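Local coordinates for beta-lactamase-like protein (PDB 6B9V) that is a metal-dependent diphosphatase of the PhnP family that cleaves reactive photoproducts of FAD, at residues 35-40 with 249-254; 172-177 with 194-199; 176-181 with 207-212; 199-204 with 229-234. One frame throughout, in Å; residues are numbered along the deposited sequence.

Contact 1 of 4, residues 35-40 with 249-254; sequences DRRLRP and IQLAHD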
# COMPACT_ATOMS: atom_id res chain seq x y z
N ASP A 35 -13.49 -13.26 4.53
CA ASP A 35 -13.91 -11.94 5.00
C ASP A 35 -12.72 -10.97 5.09
O ASP A 35 -12.90 -9.81 5.44
CB ASP A 35 -14.62 -12.03 6.36
CG ASP A 35 -16.09 -12.42 6.24
OD1 ASP A 35 -16.75 -11.99 5.28
OD2 ASP A 35 -16.59 -13.15 7.12
N ARG A 36 -11.52 -11.46 4.80
CA ARG A 36 -10.35 -10.60 4.66
C ARG A 36 -10.20 -10.25 3.20
O ARG A 36 -10.03 -11.14 2.36
CB ARG A 36 -9.08 -11.28 5.17
CG ARG A 36 -7.81 -10.43 5.04
CD ARG A 36 -6.55 -11.25 5.44
NE ARG A 36 -5.33 -10.45 5.59
CZ ARG A 36 -4.57 -10.03 4.57
NH1 ARG A 36 -4.93 -10.32 3.32
NH2 ARG A 36 -3.47 -9.32 4.78
N ARG A 37 -10.26 -8.96 2.90
CA ARG A 37 -10.30 -8.51 1.51
C ARG A 37 -9.35 -7.34 1.25
O ARG A 37 -9.52 -6.27 1.83
CB ARG A 37 -11.74 -8.11 1.14
CG ARG A 37 -12.83 -9.14 1.48
CD ARG A 37 -14.16 -8.66 0.86
NE ARG A 37 -15.28 -9.53 1.21
CZ ARG A 37 -15.63 -10.64 0.56
NH1 ARG A 37 -14.94 -11.06 -0.48
NH2 ARG A 37 -16.68 -11.34 0.97
N LEU A 38 -8.37 -7.54 0.37
CA LEU A 38 -7.52 -6.43 -0.07
C LEU A 38 -8.23 -5.59 -1.13
O LEU A 38 -9.33 -5.94 -1.58
CB LEU A 38 -6.19 -6.95 -0.61
CG LEU A 38 -5.43 -7.85 0.36
CD1 LEU A 38 -4.09 -8.32 -0.25
CD2 LEU A 38 -5.19 -7.11 1.68
N ARG A 39 -7.64 -4.47 -1.53
CA ARG A 39 -8.26 -3.57 -2.46
C ARG A 39 -8.45 -4.20 -3.87
O ARG A 39 -7.78 -5.14 -4.18
CB ARG A 39 -7.54 -2.21 -2.51
CG ARG A 39 -8.02 -1.19 -1.49
CD ARG A 39 -7.96 -1.65 -0.06
NE ARG A 39 -6.63 -1.61 0.50
CZ ARG A 39 -6.08 -0.57 1.08
NH1 ARG A 39 -6.73 0.57 1.22
NH2 ARG A 39 -4.87 -0.65 1.50
N PRO A 40 -9.36 -3.65 -4.68
CA PRO A 40 -9.88 -4.45 -5.80
C PRO A 40 -9.04 -4.49 -7.09
O PRO A 40 -8.71 -3.45 -7.65
CB PRO A 40 -11.26 -3.80 -6.06
CG PRO A 40 -11.08 -2.36 -5.68
CD PRO A 40 -10.12 -2.40 -4.48
N ILE A 249 -24.58 -17.00 -8.86
CA ILE A 249 -24.20 -15.67 -8.39
C ILE A 249 -23.54 -15.78 -7.02
O ILE A 249 -24.11 -16.36 -6.10
CB ILE A 249 -25.45 -14.74 -8.31
CG1 ILE A 249 -26.15 -14.66 -9.66
CG2 ILE A 249 -25.07 -13.36 -7.84
CD1 ILE A 249 -27.44 -13.81 -9.66
N GLN A 250 -22.32 -15.26 -6.88
CA GLN A 250 -21.63 -15.37 -5.59
C GLN A 250 -20.75 -14.15 -5.34
O GLN A 250 -20.31 -13.51 -6.29
CB GLN A 250 -20.75 -16.63 -5.53
CG GLN A 250 -21.47 -17.97 -5.58
CD GLN A 250 -22.12 -18.35 -4.26
OE1 GLN A 250 -21.52 -19.07 -3.45
NE2 GLN A 250 -23.36 -17.90 -4.04
N LEU A 251 -20.47 -13.84 -4.07
CA LEU A 251 -19.38 -12.90 -3.79
C LEU A 251 -18.06 -13.55 -4.16
O LEU A 251 -17.83 -14.73 -3.85
CB LEU A 251 -19.34 -12.50 -2.30
CG LEU A 251 -20.63 -11.94 -1.66
CD1 LEU A 251 -20.36 -11.58 -0.20
CD2 LEU A 251 -21.12 -10.73 -2.42
N ALA A 252 -17.18 -12.80 -4.83
CA ALA A 252 -15.80 -13.26 -5.01
C ALA A 252 -15.04 -13.33 -3.69
O ALA A 252 -15.53 -12.85 -2.65
CB ALA A 252 -15.05 -12.35 -5.98
N HIS A 253 -13.84 -13.91 -3.71
CA HIS A 253 -12.94 -13.84 -2.55
C HIS A 253 -11.50 -13.68 -3.03
O HIS A 253 -11.18 -14.01 -4.18
CB HIS A 253 -13.07 -15.10 -1.66
CG HIS A 253 -12.69 -16.38 -2.34
ND1 HIS A 253 -13.62 -17.21 -2.94
CD2 HIS A 253 -11.49 -16.99 -2.50
CE1 HIS A 253 -13.02 -18.26 -3.44
NE2 HIS A 253 -11.72 -18.16 -3.19
N ASP A 254 -10.66 -13.14 -2.16
CA ASP A 254 -9.24 -12.99 -2.50
C ASP A 254 -8.63 -14.35 -2.79
O ASP A 254 -8.73 -15.26 -1.97
CB ASP A 254 -8.46 -12.32 -1.34
CG ASP A 254 -8.77 -10.83 -1.19
OD1 ASP A 254 -9.82 -10.35 -1.67
OD2 ASP A 254 -7.95 -10.14 -0.55
O HOH W 1 -11.62 -12.41 0.50
O HOH W 2 -6.67 -11.35 1.67

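Contact 2 of 4, residues 172-177 with 194-199; sequences SAAYLT and DILFLD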
# COMPACT_ATOMS: atom_id res chain seq x y z
N SER A 172 -14.49 -14.75 -23.08
CA SER A 172 -15.74 -15.08 -22.40
C SER A 172 -15.81 -14.52 -20.97
O SER A 172 -16.68 -14.93 -20.19
CB SER A 172 -15.96 -16.60 -22.36
OG SER A 172 -14.87 -17.25 -21.74
N ALA A 173 -14.93 -13.58 -20.63
CA ALA A 173 -14.98 -12.99 -19.29
C ALA A 173 -15.15 -11.46 -19.33
O ALA A 173 -14.79 -10.83 -20.32
CB ALA A 173 -13.73 -13.36 -18.53
N ALA A 174 -15.70 -10.87 -18.28
CA ALA A 174 -15.78 -9.42 -18.19
C ALA A 174 -15.64 -8.96 -16.74
O ALA A 174 -16.07 -9.63 -15.80
CB ALA A 174 -17.09 -8.89 -18.80
N TYR A 175 -15.00 -7.81 -16.58
CA TYR A 175 -14.68 -7.29 -15.27
C TYR A 175 -15.18 -5.85 -15.18
O TYR A 175 -14.67 -4.96 -15.88
CB TYR A 175 -13.18 -7.36 -15.02
CG TYR A 175 -12.76 -6.84 -13.67
CD1 TYR A 175 -12.92 -7.61 -12.53
CD2 TYR A 175 -12.18 -5.58 -13.54
CE1 TYR A 175 -12.52 -7.14 -11.27
CE2 TYR A 175 -11.79 -5.10 -12.29
CZ TYR A 175 -11.96 -5.89 -11.16
OH TYR A 175 -11.56 -5.42 -9.91
N LEU A 176 -16.18 -5.63 -14.34
CA LEU A 176 -16.79 -4.31 -14.18
C LEU A 176 -16.86 -3.92 -12.71
O LEU A 176 -17.67 -4.46 -11.97
CB LEU A 176 -18.21 -4.28 -14.74
CG LEU A 176 -18.41 -4.01 -16.23
CD1 LEU A 176 -17.92 -5.17 -17.06
CD2 LEU A 176 -19.90 -3.77 -16.47
N THR A 177 -16.06 -2.96 -12.31
CA THR A 177 -16.09 -2.53 -10.91
C THR A 177 -16.42 -1.05 -10.82
O THR A 177 -16.37 -0.35 -11.84
CB THR A 177 -14.75 -2.84 -10.20
OG1 THR A 177 -14.85 -2.50 -8.81
CG2 THR A 177 -13.60 -2.05 -10.85
N ASP A 194 -19.10 -16.44 -19.87
CA ASP A 194 -18.89 -17.54 -18.93
C ASP A 194 -18.68 -16.98 -17.52
O ASP A 194 -19.15 -17.56 -16.53
CB ASP A 194 -17.66 -18.38 -19.31
CG ASP A 194 -17.91 -19.27 -20.50
OD1 ASP A 194 -19.07 -19.64 -20.74
OD2 ASP A 194 -16.92 -19.60 -21.20
N ILE A 195 -17.98 -15.86 -17.46
CA ILE A 195 -17.58 -15.23 -16.20
C ILE A 195 -17.86 -13.73 -16.24
O ILE A 195 -17.42 -13.04 -17.17
CB ILE A 195 -16.08 -15.44 -15.90
CG1 ILE A 195 -15.77 -16.92 -15.70
CG2 ILE A 195 -15.66 -14.66 -14.65
CD1 ILE A 195 -14.31 -17.18 -15.49
N LEU A 196 -18.56 -13.23 -15.23
CA LEU A 196 -18.81 -11.79 -15.12
C LEU A 196 -18.53 -11.28 -13.70
O LEU A 196 -19.02 -11.85 -12.73
CB LEU A 196 -20.25 -11.48 -15.51
CG LEU A 196 -20.74 -10.04 -15.28
CD1 LEU A 196 -19.96 -9.06 -16.16
CD2 LEU A 196 -22.24 -9.95 -15.56
N PHE A 197 -17.74 -10.22 -13.59
CA PHE A 197 -17.57 -9.55 -12.30
C PHE A 197 -18.37 -8.26 -12.28
O PHE A 197 -18.32 -7.49 -13.23
CB PHE A 197 -16.09 -9.25 -12.00
CG PHE A 197 -15.34 -10.44 -11.43
CD1 PHE A 197 -15.05 -11.53 -12.23
CD2 PHE A 197 -14.91 -10.44 -10.11
CE1 PHE A 197 -14.37 -12.63 -11.72
CE2 PHE A 197 -14.23 -11.54 -9.58
CZ PHE A 197 -13.96 -12.64 -10.38
N LEU A 198 -19.13 -8.04 -11.21
CA LEU A 198 -19.85 -6.79 -10.97
C LEU A 198 -19.52 -6.23 -9.60
O LEU A 198 -19.31 -6.97 -8.66
CB LEU A 198 -21.37 -6.98 -11.06
CG LEU A 198 -21.93 -7.52 -12.38
CD1 LEU A 198 -23.46 -7.75 -12.23
CD2 LEU A 198 -21.65 -6.56 -13.52
N ASP A 199 -19.53 -4.91 -9.51
CA ASP A 199 -19.51 -4.16 -8.25
C ASP A 199 -20.70 -4.56 -7.36
O ASP A 199 -21.84 -4.58 -7.83
CB ASP A 199 -19.57 -2.66 -8.60
CG ASP A 199 -19.51 -1.74 -7.39
OD1 ASP A 199 -20.50 -1.66 -6.64
OD2 ASP A 199 -18.47 -1.07 -7.22

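Contact 3 of 4, residues 176-181 with 207-212; sequences LTDFSS and PTHSTL. With MN (manganese (II) ion), chain D; MN (manganese (II) ion), chain C; PO4 (phosphate ion), chain E.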
# COMPACT_ATOMS: atom_id res chain seq x y z
N LEU A 176 -16.18 -5.63 -14.34
CA LEU A 176 -16.79 -4.31 -14.18
C LEU A 176 -16.86 -3.92 -12.71
O LEU A 176 -17.67 -4.46 -11.97
CB LEU A 176 -18.21 -4.28 -14.74
CG LEU A 176 -18.41 -4.01 -16.23
CD1 LEU A 176 -17.92 -5.17 -17.06
CD2 LEU A 176 -19.90 -3.77 -16.47
N THR A 177 -16.06 -2.96 -12.31
CA THR A 177 -16.09 -2.53 -10.91
C THR A 177 -16.42 -1.05 -10.82
O THR A 177 -16.37 -0.35 -11.84
CB THR A 177 -14.75 -2.84 -10.20
OG1 THR A 177 -14.85 -2.50 -8.81
CG2 THR A 177 -13.60 -2.05 -10.85
N ASP A 178 -16.77 -0.57 -9.62
CA ASP A 178 -16.99 0.86 -9.38
C ASP A 178 -18.02 1.46 -10.34
O ASP A 178 -17.72 2.42 -11.07
CB ASP A 178 -15.68 1.64 -9.49
CG ASP A 178 -14.69 1.31 -8.36
OD1 ASP A 178 -14.42 2.18 -7.50
OD2 ASP A 178 -14.20 0.17 -8.35
N PHE A 179 -19.21 0.90 -10.37
CA PHE A 179 -20.27 1.55 -11.14
C PHE A 179 -21.51 1.68 -10.29
O PHE A 179 -21.75 0.84 -9.40
CB PHE A 179 -20.61 0.79 -12.43
CG PHE A 179 -21.22 -0.57 -12.20
CD1 PHE A 179 -22.59 -0.71 -11.99
CD2 PHE A 179 -20.43 -1.71 -12.19
CE1 PHE A 179 -23.16 -1.96 -11.76
CE2 PHE A 179 -20.98 -2.97 -11.97
CZ PHE A 179 -22.35 -3.09 -11.74
N SER A 180 -22.27 2.72 -10.58
CA SER A 180 -23.62 2.87 -10.05
C SER A 180 -24.63 2.51 -11.13
O SER A 180 -25.76 2.15 -10.82
CB SER A 180 -23.84 4.29 -9.53
OG SER A 180 -23.45 5.29 -10.47
N SER A 181 -24.23 2.59 -12.39
CA SER A 181 -25.13 2.14 -13.47
C SER A 181 -24.36 1.76 -14.73
O SER A 181 -23.19 2.14 -14.91
CB SER A 181 -26.19 3.21 -13.79
OG SER A 181 -25.61 4.38 -14.35
N PRO A 207 -24.14 6.50 -3.64
CA PRO A 207 -24.10 7.38 -4.82
C PRO A 207 -23.22 6.88 -5.99
O PRO A 207 -23.53 7.23 -7.13
CB PRO A 207 -23.53 8.69 -4.25
CG PRO A 207 -23.96 8.68 -2.81
CD PRO A 207 -23.81 7.23 -2.39
N THR A 208 -22.16 6.11 -5.75
CA THR A 208 -21.25 5.79 -6.85
C THR A 208 -21.02 4.30 -7.04
O THR A 208 -20.26 3.90 -7.92
CB THR A 208 -19.87 6.48 -6.68
OG1 THR A 208 -19.25 6.04 -5.47
CG2 THR A 208 -20.03 8.01 -6.63
N HIS A 209 -21.69 3.47 -6.23
CA HIS A 209 -21.51 2.02 -6.33
C HIS A 209 -22.87 1.34 -6.48
O HIS A 209 -23.90 2.01 -6.50
CB HIS A 209 -20.74 1.48 -5.10
CG HIS A 209 -19.29 1.85 -5.09
ND1 HIS A 209 -18.32 1.07 -5.70
CD2 HIS A 209 -18.63 2.91 -4.56
CE1 HIS A 209 -17.14 1.64 -5.55
NE2 HIS A 209 -17.30 2.75 -4.85
N SER A 210 -22.88 0.02 -6.65
CA SER A 210 -24.12 -0.73 -6.82
C SER A 210 -24.40 -1.55 -5.57
O SER A 210 -23.46 -2.03 -4.93
CB SER A 210 -24.03 -1.64 -8.05
OG SER A 210 -25.25 -2.31 -8.27
N THR A 211 -25.68 -1.72 -5.22
CA THR A 211 -26.06 -2.56 -4.09
C THR A 211 -26.11 -4.02 -4.49
O THR A 211 -26.17 -4.37 -5.67
CB THR A 211 -27.46 -2.19 -3.53
OG1 THR A 211 -28.47 -2.46 -4.51
CG2 THR A 211 -27.49 -0.72 -3.13
N LEU A 212 -26.12 -4.88 -3.47
CA LEU A 212 -26.28 -6.32 -3.68
C LEU A 212 -27.52 -6.60 -4.52
O LEU A 212 -27.45 -7.35 -5.50
CB LEU A 212 -26.39 -7.04 -2.32
CG LEU A 212 -26.24 -8.56 -2.34
CD1 LEU A 212 -24.82 -8.96 -2.73
CD2 LEU A 212 -26.60 -9.14 -0.97
MN MN D . -13.79 4.49 -7.75
MN MN C . -12.91 1.58 -6.02
P PO4 E . -14.02 4.20 -4.88
O1 PO4 E . -12.96 3.73 -5.88
O2 PO4 E . -14.54 3.04 -4.08
O3 PO4 E . -15.18 4.83 -5.61
O4 PO4 E . -13.40 5.20 -3.92

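Contact 4 of 4, residues 199-204 with 229-234; sequences DALRHK and FTHISH. With ZN (zinc ion), chain F; MN (manganese (II) ion), chain C.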
# COMPACT_ATOMS: atom_id res chain seq x y z
N ASP A 199 -19.53 -4.91 -9.51
CA ASP A 199 -19.51 -4.16 -8.25
C ASP A 199 -20.70 -4.56 -7.36
O ASP A 199 -21.84 -4.58 -7.83
CB ASP A 199 -19.57 -2.66 -8.60
CG ASP A 199 -19.51 -1.74 -7.39
OD1 ASP A 199 -20.50 -1.66 -6.64
OD2 ASP A 199 -18.47 -1.07 -7.22
N ALA A 200 -20.46 -4.89 -6.09
CA ALA A 200 -21.55 -4.92 -5.10
C ALA A 200 -20.99 -4.50 -3.74
O ALA A 200 -20.33 -5.29 -3.05
CB ALA A 200 -22.23 -6.31 -5.03
N LEU A 201 -21.24 -3.25 -3.39
CA LEU A 201 -20.59 -2.64 -2.24
C LEU A 201 -21.22 -3.04 -0.92
O LEU A 201 -20.52 -3.36 0.04
CB LEU A 201 -20.62 -1.11 -2.37
CG LEU A 201 -20.06 -0.30 -1.19
CD1 LEU A 201 -18.52 -0.45 -1.15
CD2 LEU A 201 -20.48 1.17 -1.29
N ARG A 202 -22.55 -2.98 -0.86
CA ARG A 202 -23.27 -3.08 0.41
C ARG A 202 -24.76 -3.23 0.11
O ARG A 202 -25.15 -3.27 -1.06
CB ARG A 202 -23.00 -1.85 1.26
CG ARG A 202 -23.66 -0.58 0.70
CD ARG A 202 -23.17 0.68 1.42
NE ARG A 202 -23.96 1.86 1.06
CZ ARG A 202 -23.76 3.08 1.57
NH1 ARG A 202 -22.80 3.27 2.47
NH2 ARG A 202 -24.52 4.11 1.20
N HIS A 203 -25.59 -3.29 1.14
CA HIS A 203 -27.02 -3.44 0.95
C HIS A 203 -27.72 -2.13 0.55
O HIS A 203 -28.62 -2.14 -0.29
CB HIS A 203 -27.67 -4.01 2.22
CG HIS A 203 -27.34 -5.44 2.48
ND1 HIS A 203 -27.96 -6.48 1.83
CD2 HIS A 203 -26.48 -6.02 3.36
CE1 HIS A 203 -27.49 -7.63 2.27
NE2 HIS A 203 -26.59 -7.38 3.21
N LYS A 204 -27.31 -1.02 1.16
CA LYS A 204 -28.01 0.27 1.03
C LYS A 204 -27.49 1.05 -0.18
O LYS A 204 -26.29 1.03 -0.46
CB LYS A 204 -27.83 1.09 2.32
CG LYS A 204 -28.57 2.42 2.37
CD LYS A 204 -28.04 3.30 3.50
CE LYS A 204 -28.88 4.56 3.69
NZ LYS A 204 -28.44 5.37 4.88
N PHE A 229 -19.37 -11.04 -7.44
CA PHE A 229 -19.40 -9.65 -7.01
C PHE A 229 -18.07 -9.25 -6.37
O PHE A 229 -17.42 -10.07 -5.70
CB PHE A 229 -20.53 -9.40 -6.02
CG PHE A 229 -21.92 -9.55 -6.61
CD1 PHE A 229 -22.15 -9.42 -7.97
CD2 PHE A 229 -23.00 -9.83 -5.78
CE1 PHE A 229 -23.44 -9.56 -8.50
CE2 PHE A 229 -24.30 -9.97 -6.30
CZ PHE A 229 -24.51 -9.83 -7.66
N THR A 230 -17.69 -8.00 -6.54
CA THR A 230 -16.41 -7.53 -5.98
C THR A 230 -16.59 -6.10 -5.46
O THR A 230 -17.70 -5.56 -5.50
CB THR A 230 -15.28 -7.63 -7.03
OG1 THR A 230 -14.01 -7.35 -6.42
CG2 THR A 230 -15.53 -6.66 -8.19
N HIS A 231 -15.51 -5.50 -4.96
CA HIS A 231 -15.52 -4.17 -4.32
C HIS A 231 -16.39 -4.20 -3.05
O HIS A 231 -17.03 -3.22 -2.69
CB HIS A 231 -16.00 -3.09 -5.28
CG HIS A 231 -15.36 -1.75 -5.04
ND1 HIS A 231 -15.63 -0.99 -3.92
CD2 HIS A 231 -14.46 -1.06 -5.77
CE1 HIS A 231 -14.92 0.12 -3.98
NE2 HIS A 231 -14.19 0.10 -5.07
N ILE A 232 -16.31 -5.32 -2.34
CA ILE A 232 -17.21 -5.63 -1.23
C ILE A 232 -16.78 -4.96 0.08
O ILE A 232 -15.60 -5.01 0.43
CB ILE A 232 -17.27 -7.14 -1.01
CG1 ILE A 232 -17.85 -7.84 -2.26
CG2 ILE A 232 -18.08 -7.49 0.25
CD1 ILE A 232 -17.45 -9.29 -2.37
N SER A 233 -17.74 -4.37 0.80
CA SER A 233 -17.47 -3.69 2.08
C SER A 233 -17.80 -4.58 3.28
O SER A 233 -18.33 -5.68 3.12
CB SER A 233 -18.29 -2.40 2.17
OG SER A 233 -19.64 -2.69 2.51
N HIS A 234 -17.51 -4.11 4.50
CA HIS A 234 -17.81 -4.90 5.69
C HIS A 234 -19.31 -5.06 5.95
O HIS A 234 -19.73 -5.76 6.88
CB HIS A 234 -17.09 -4.32 6.93
CG HIS A 234 -17.47 -2.92 7.31
ND1 HIS A 234 -17.28 -2.37 8.56
CD2 HIS A 234 -18.12 -1.96 6.59
CE1 HIS A 234 -17.75 -1.14 8.59
NE2 HIS A 234 -18.26 -0.86 7.40
ZN ZN F . -16.53 -3.29 10.23
MN MN C . -12.91 1.58 -6.02

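Contact 1 of 4, residues 35-40 with 249-254
The backbones of R37 and D254 approach to 6.1 Å, CA to CA, where loop 35-40 passes the residues that follow strand 249-251. No strand pairing joins the two segments. The backbone N of L38 gives its hydrogen to OD2 of D254 at 2.8 Å. The bond is nearly straight (177° at the hydrogen) and uses the syn lone pair of OD2. The L38 side chain crosses that of D254 at about a right angle, with CG of L38 3.5 Å from the same OD2. R65 makes a salt bridge to OD2, and S12 bonds OD1, so both carboxylate oxygens have partners. In this metallo-beta-lactamase fold the contact ties the loop before strand 41-46 of one sheet to an outer strand of the other. R37 bonds the residue just after that strand. Its chain runs extended from CG to NE and brings NH1 of R37 within 2.9 Å of A252 O. That oxygen lies at the guanidinium edge, in plane, while NH1 is tilted 29° from the carbonyl plane. NH2 of R37 passes CD1 of L251 at 3.9 Å and bonds H238. A water accepts from D254 N and donates to R36 O, so the two backbones are also linked through solvent. The guanidinium of R36 has its main partner in E61, by a salt bridge.

Contact 2 of 4, residues 172-177 with 194-199
Strands 173-176 and 195-199 are parallel neighbours in a beta-alpha-beta unit that has helix 184-187 in its connection. Their axes lie 4.8 Å apart and run within 1° of each other. S172 O opens the ladder by accepting two backbone hydrogens in its carbonyl plane. D194 N lies 2.9 Å from S172 O. I195 N lies 3.2 Å from S172 O. The ladder continues with A174 N to I195 O, F197 N to A174 O, and L176 N to F197 O. The bond from F197 N to A174 O is 2.8 Å long. The last bond, D199 N to L176 O at 3.1 Å, is weak. A173, Y175, I195 and F197 share one face of the sheet. There CD1 of Y175 meets CB of F197 at 3.6 Å. The Y175 ring reaches this place because CG is anti to the backbone N (chi1 -179°). The two rings meet obliquely, their planes at 49°. F197 also packs against Y228 and strand 257-263. On the other face CB of A174 touches CD1 of L196 at 3.9 Å, beside L176 and L198. Helix 212-222 covers L196 and L198. Backbone N-H and C=O groups thus satisfy each other within the ladder, while apolar side chains pack on both faces of the buried sheet.

Contact 3 of 4, residues 176-181 with 207-212
OD1 of D178 bridges both manganese ions and lies 3.4 Å from CE1 of H209. One ion is 2.2 Å from OD1 of D178 and is completed by D82, H83 and H231. The other is 2.4 Å from OD1 of D178 and is completed by H78, H80 and H160. Phosphate O1 also binds both ions, so the pair is bridged twice. H209 holds the same phosphate from the other segment. Its NE2 bonds PO4 O2 at 2.9 Å and PO4 O3 at 3.1 Å. Both bonds are bent, at 132° and 137°, as expected of one N-H shared by two oxygens. The phosphorus lies in the plane of the ring, at its edge. ND1 of H209 is bonded to D199, a second-shell residue that helps fix the rotation of the ring. The backbones pass closely but make no hydrogen bond. Instead, CA of H209 directs a C-H toward F179 O at 3.3 Å. CE1 of F179 meets CB of S210 at 3.8 Å. CG of F179 sits between its backbone N and carbonyl carbon (chi1 66°), which carries the ring toward S210 although CB points away. S180 and S181 form a classic beta bulge opposite I159, and S180 OG bonds G161. The phosphate probably came from the crystallisation liquor, yet its place is consistent with a substrate phosphate site. A carboxylate oxygen bridging two metal ions, as from D178 here, is characteristic of the dinuclear centre of metallo-beta-lactamase-fold hydrolases; the neighbouring loop adds H209 at the phosphate.

Contact 4 of 4, residues 199-204 with 229-234
H231 can be followed outward from CB, which lies 3.7 Å from OD2 of D199, an oxygen hydrogen-bonded to H209. CG is still beside that oxygen, and the ring and carboxylate planes are only 27° apart. ND1 of H231 has CD1 of L201 at 4.0 Å, met at the ring edge. CD2 and CE1 lie on either side of NE2, with the metal beyond. NE2 of H231 binds a manganese ion at 2.2 Å, a site shared with D82, H83 and D178. The backbone just before H231 is held by strand pairing. A200 N bonds T230 O at 2.9 Å, almost straight at 173°. CB of A200 meets the F229 ring obliquely, 3.6 Å from CG of F229. Helix 212-222 and strand 249-251 also pack on F229. Further along, L201 O is gripped twice by S233. OG of S233 donates to L201 O at 2.7 Å, tilted from the carbonyl plane. N of S233 donates to L201 O at 3.1 Å, in that plane and on a lone pair. OG can turn to L201 because it sits between the backbone N and carbonyl carbon of S233 (chi1 78°). The next residue, H234, binds zinc through ND1 at 2.0 Å, with C23, C25 and C28 completing the site. The carbonyl oxygens of A200 and H231 are buried with no partner in the model. The bond to T230 O holds the backbone just before the manganese ligand H231, and the two to L201 O hold S233, between H231 and the zinc ligand H234.

How the contacts relate
From the N terminus, 35-40 opens contact 1, which closes only at 249-254 and so encloses the other three. Segment 172-177 opens contact 2, and the overlapping 176-181 opens contact 3. Contact 2 closes first, at 194-199. D199 then opens contact 4 before contact 3 closes at 207-212, so contacts 3 and 4 cross. Contact 4 closes at 229-234. Contacts 2 and 4 follow in series, sharing D199, and join successive strands of one sheet; contact 1 ties the outer strand of that sheet to the loop before strand 41-46. D199 links contacts 2, 3 and 4 beside the manganese site; D178 binds both ions and H231 one of them.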